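Local coordinates for protein ribokinase (Thermotoga maritima, PDB 1VM7) that probably phosphorylates D-ribose at its O-5 hydroxyl, using ATP and a divalent metal ion, most likely magnesium, to give D-ribose 5-phosphate, at residues A[178-182]-A[215-221]. Residues are numbered along the deposited sequence; the frame is centred on the assembly and turned at random.
Sequences EEIFQ and FLELGVK
A Schellman motif ends helix 208-217 of this PfkB-family kinase, and its Gly219 lies against Gln182 in the loop leading into strand 186-187, with CA atoms 3.9 Å apart. Gly219 has positive phi, and a CB there would clash with Gln182 CA. Phe215 O takes both Leu218 N and Val220 N, from opposite faces of its carbonyl plane, while Gly219 N returns to Leu216 O. No direct hydrogen bond joins 178-182 to 215-221; the contact is chiefly apolar and centred on Phe181. Phe181 CG is anti to the carbonyl carbon (chi1 -63°), which sets the ring beside Leu218 and brings one face against Phe215 CE1, which is offset toward the rim and 3.4 Å from Phe181 CE1. The two ring planes are inclined at 47°. Ile180 CG2 lies over the centre of the opposite face. Leu218 runs alongside, its CD1 3.8 Å from Phe181 CD2, and Val220 CG2 fits against Phe181 CB at 3.7 Å. Phe201 and Phe202 of helix 191-202 extend the cluster edge-to-face, the former onto Phe181 and the latter onto Phe215. With a serine here in place of Phe181, Phe215 CE1 and Leu218 CD1 would probably lose their apolar partner, opening a gap between loop and helix end. On the more exposed side, Gln182 NE2 turns back to Glu179 O in a nearly straight bond (2.8 Å, 170°). Lys221 NZ binds Gly219 O at 2.7 Å and also a water that donates to Gln182 O, bridging the two segments.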
ATOM      1  N   GLU A 178     -29.170  -8.813  13.949  1.00 36.37           N
ATOM      2  CA  GLU A 178     -29.633  -9.642  15.055  1.00 36.47           C
ATOM      3  C   GLU A 178     -29.976 -11.077  14.671  1.00 35.61           C
ATOM      4  O   GLU A 178     -29.962 -11.990  15.504  1.00 35.27           O
ATOM      5  CB  GLU A 178     -30.902  -9.003  15.648  1.00 36.45           C
ATOM      6  CG  GLU A 178     -31.374  -9.617  16.950  1.00 37.66           C
ATOM      7  CD  GLU A 178     -32.360  -8.726  17.662  1.00 38.32           C
ATOM      8  OE1 GLU A 178     -33.381  -8.374  17.040  1.00 41.51           O
ATOM      9  OE2 GLU A 178     -32.113  -8.350  18.826  1.00 41.76           O
ATOM     10  N   GLU A 179     -30.318 -11.276  13.405  1.00 34.88           N
ATOM     11  CA  GLU A 179     -30.845 -12.555  12.963  1.00 34.76           C
ATOM     12  C   GLU A 179     -29.838 -13.685  13.150  1.00 33.85           C
ATOM     13  O   GLU A 179     -30.235 -14.838  13.330  1.00 33.80           O
ATOM     14  CB  GLU A 179     -31.300 -12.479  11.497  1.00 35.04           C
ATOM     15  CG  GLU A 179     -32.081 -13.692  10.996  1.00 36.16           C
ATOM     16  CD  GLU A 179     -32.247 -13.721   9.465  1.00 36.95           C
ATOM     17  OE1 GLU A 179     -32.072 -12.668   8.791  1.00 39.83           O
ATOM     18  OE2 GLU A 179     -32.559 -14.813   8.935  1.00 37.24           O
ATOM     19  N   ILE A 180     -28.538 -13.356  13.112  1.00 32.73           N
ATOM     20  CA  ILE A 180     -27.502 -14.374  13.117  1.00 31.76           C
ATOM     21  C   ILE A 180     -27.422 -15.140  14.435  1.00 31.17           C
ATOM     22  O   ILE A 180     -27.101 -16.330  14.442  1.00 30.66           O
ATOM     23  CB  ILE A 180     -26.091 -13.773  12.753  1.00 31.99           C
ATOM     24  CG1 ILE A 180     -25.114 -14.878  12.375  1.00 32.25           C
ATOM     25  CG2 ILE A 180     -25.526 -12.905  13.897  1.00 32.00           C
ATOM     26  CD1 ILE A 180     -24.021 -14.397  11.528  1.00 32.33           C
ATOM     27  N   PHE A 181     -27.754 -14.478  15.533  1.00 30.98           N
ATOM     28  CA  PHE A 181     -27.425 -14.974  16.874  1.00 31.16           C
ATOM     29  C   PHE A 181     -28.088 -16.303  17.226  1.00 31.31           C
ATOM     30  O   PHE A 181     -27.465 -17.160  17.838  1.00 31.55           O
ATOM     31  CB  PHE A 181     -27.751 -13.889  17.911  1.00 30.90           C
ATOM     32  CG  PHE A 181     -26.939 -12.635  17.738  1.00 30.41           C
ATOM     33  CD1 PHE A 181     -25.562 -12.663  17.912  1.00 32.01           C
ATOM     34  CD2 PHE A 181     -27.530 -11.437  17.371  1.00 31.08           C
ATOM     35  CE1 PHE A 181     -24.793 -11.522  17.748  1.00 31.07           C
ATOM     36  CE2 PHE A 181     -26.767 -10.296  17.211  1.00 31.89           C
ATOM     37  CZ  PHE A 181     -25.380 -10.349  17.397  1.00 30.89           C
ATOM     38  N   GLN A 182     -29.345 -16.462  16.826  1.00 31.54           N
ATOM     39  CA  GLN A 182     -30.122 -17.677  17.113  1.00 32.25           C
ATOM     40  C   GLN A 182     -29.520 -18.927  16.447  1.00 32.57           C
ATOM     41  O   GLN A 182     -29.759 -20.053  16.895  1.00 32.47           O
ATOM     42  CB  GLN A 182     -31.581 -17.510  16.644  1.00 32.15           C
ATOM     43  CG  GLN A 182     -31.683 -17.479  15.122  1.00 33.03           C
ATOM     44  CD  GLN A 182     -32.959 -16.892  14.610  1.00 32.65           C
ATOM     45  OE1 GLN A 182     -34.021 -17.452  14.826  1.00 32.96           O
ATOM     46  NE2 GLN A 182     -32.861 -15.772  13.889  1.00 32.94           N
ATOM     47  N   PHE A 215     -27.316 -12.583  25.067  1.00 32.86           N
ATOM     48  CA  PHE A 215     -27.120 -13.284  23.815  1.00 33.20           C
ATOM     49  C   PHE A 215     -27.667 -14.712  23.875  1.00 33.14           C
ATOM     50  O   PHE A 215     -28.283 -15.188  22.922  1.00 32.14           O
ATOM     51  CB  PHE A 215     -25.663 -13.249  23.388  1.00 33.60           C
ATOM     52  CG  PHE A 215     -25.299 -11.974  22.720  1.00 33.28           C
ATOM     53  CD1 PHE A 215     -25.917 -11.623  21.515  1.00 34.25           C
ATOM     54  CD2 PHE A 215     -24.389 -11.104  23.292  1.00 33.87           C
ATOM     55  CE1 PHE A 215     -25.619 -10.436  20.878  1.00 35.28           C
ATOM     56  CE2 PHE A 215     -24.080  -9.899  22.659  1.00 35.61           C
ATOM     57  CZ  PHE A 215     -24.698  -9.566  21.443  1.00 35.28           C
ATOM     58  N   LEU A 216     -27.494 -15.364  25.021  1.00 33.55           N
ATOM     59  CA  LEU A 216     -28.147 -16.651  25.269  1.00 33.76           C
ATOM     60  C   LEU A 216     -29.663 -16.572  25.028  1.00 34.25           C
ATOM     61  O   LEU A 216     -30.239 -17.512  24.473  1.00 34.67           O
ATOM     62  CB  LEU A 216     -27.914 -17.158  26.695  1.00 33.59           C
ATOM     63  CG  LEU A 216     -26.513 -17.539  27.151  1.00 33.04           C
ATOM     64  CD1 LEU A 216     -26.557 -18.091  28.556  1.00 32.89           C
ATOM     65  CD2 LEU A 216     -25.879 -18.548  26.202  1.00 33.56           C
ATOM     66  N   GLU A 217     -30.291 -15.463  25.420  1.00 33.90           N
ATOM     67  CA  GLU A 217     -31.722 -15.271  25.200  1.00 34.21           C
ATOM     68  C   GLU A 217     -32.128 -15.134  23.737  1.00 33.88           C
ATOM     69  O   GLU A 217     -33.293 -15.391  23.402  1.00 34.12           O
ATOM     70  CB  GLU A 217     -32.268 -14.072  25.980  1.00 34.12           C
ATOM     71  CG  GLU A 217     -32.474 -14.358  27.441  1.00 34.52           C
ATOM     72  CD  GLU A 217     -33.345 -13.330  28.100  1.00 35.23           C
ATOM     73  OE1 GLU A 217     -33.558 -12.254  27.515  1.00 34.92           O
ATOM     74  OE2 GLU A 217     -33.841 -13.605  29.203  1.00 37.75           O
ATOM     75  N   LEU A 218     -31.209 -14.682  22.890  1.00 33.29           N
ATOM     76  CA  LEU A 218     -31.480 -14.589  21.454  1.00 33.26           C
ATOM     77  C   LEU A 218     -31.268 -15.942  20.737  1.00 33.05           C
ATOM     78  O   LEU A 218     -31.544 -16.062  19.540  1.00 32.88           O
ATOM     79  CB  LEU A 218     -30.597 -13.524  20.801  1.00 33.59           C
ATOM     80  CG  LEU A 218     -30.749 -12.071  21.252  1.00 33.69           C
ATOM     81  CD1 LEU A 218     -29.760 -11.194  20.475  1.00 33.80           C
ATOM     82  CD2 LEU A 218     -32.162 -11.591  21.047  1.00 33.52           C
ATOM     83  N   GLY A 219     -30.746 -16.927  21.470  1.00 32.64           N
ATOM     84  CA  GLY A 219     -30.577 -18.280  20.978  1.00 32.55           C
ATOM     85  C   GLY A 219     -29.137 -18.741  20.867  1.00 32.77           C
ATOM     86  O   GLY A 219     -28.885 -19.896  20.520  1.00 32.93           O
ATOM     87  N   VAL A 220     -28.186 -17.852  21.151  1.00 32.53           N
ATOM     88  CA  VAL A 220     -26.774 -18.222  21.119  1.00 32.38           C
ATOM     89  C   VAL A 220     -26.579 -19.286  22.172  1.00 32.15           C
ATOM     90  O   VAL A 220     -26.998 -19.104  23.286  1.00 31.72           O
ATOM     91  CB  VAL A 220     -25.841 -17.012  21.472  1.00 32.41           C
ATOM     92  CG1 VAL A 220     -24.391 -17.465  21.613  1.00 31.48           C
ATOM     93  CG2 VAL A 220     -25.989 -15.891  20.457  1.00 32.02           C
ATOM     94  N   LYS A 221     -25.916 -20.381  21.834  1.00 32.70           N
ATOM     95  CA  LYS A 221     -25.788 -21.497  22.768  1.00 33.06           C
ATOM     96  C   LYS A 221     -24.675 -21.274  23.795  1.00 32.56           C
ATOM     97  O   LYS A 221     -24.829 -21.616  24.957  1.00 32.62           O
ATOM     98  CB  LYS A 221     -25.542 -22.809  21.990  1.00 33.62           C
ATOM     99  CG  LYS A 221     -26.656 -23.160  20.966  1.00 34.39           C
ATOM    100  CD  LYS A 221     -27.980 -23.568  21.663  1.00 36.06           C
ATOM    101  CE  LYS A 221     -29.144 -23.717  20.673  1.00 36.25           C
ATOM    102  NZ  LYS A 221     -29.835 -22.402  20.385  1.00 36.37           N
TER
HETATM  103  O   HOH W   1     -31.920 -21.045  18.676  1.00 47.75           O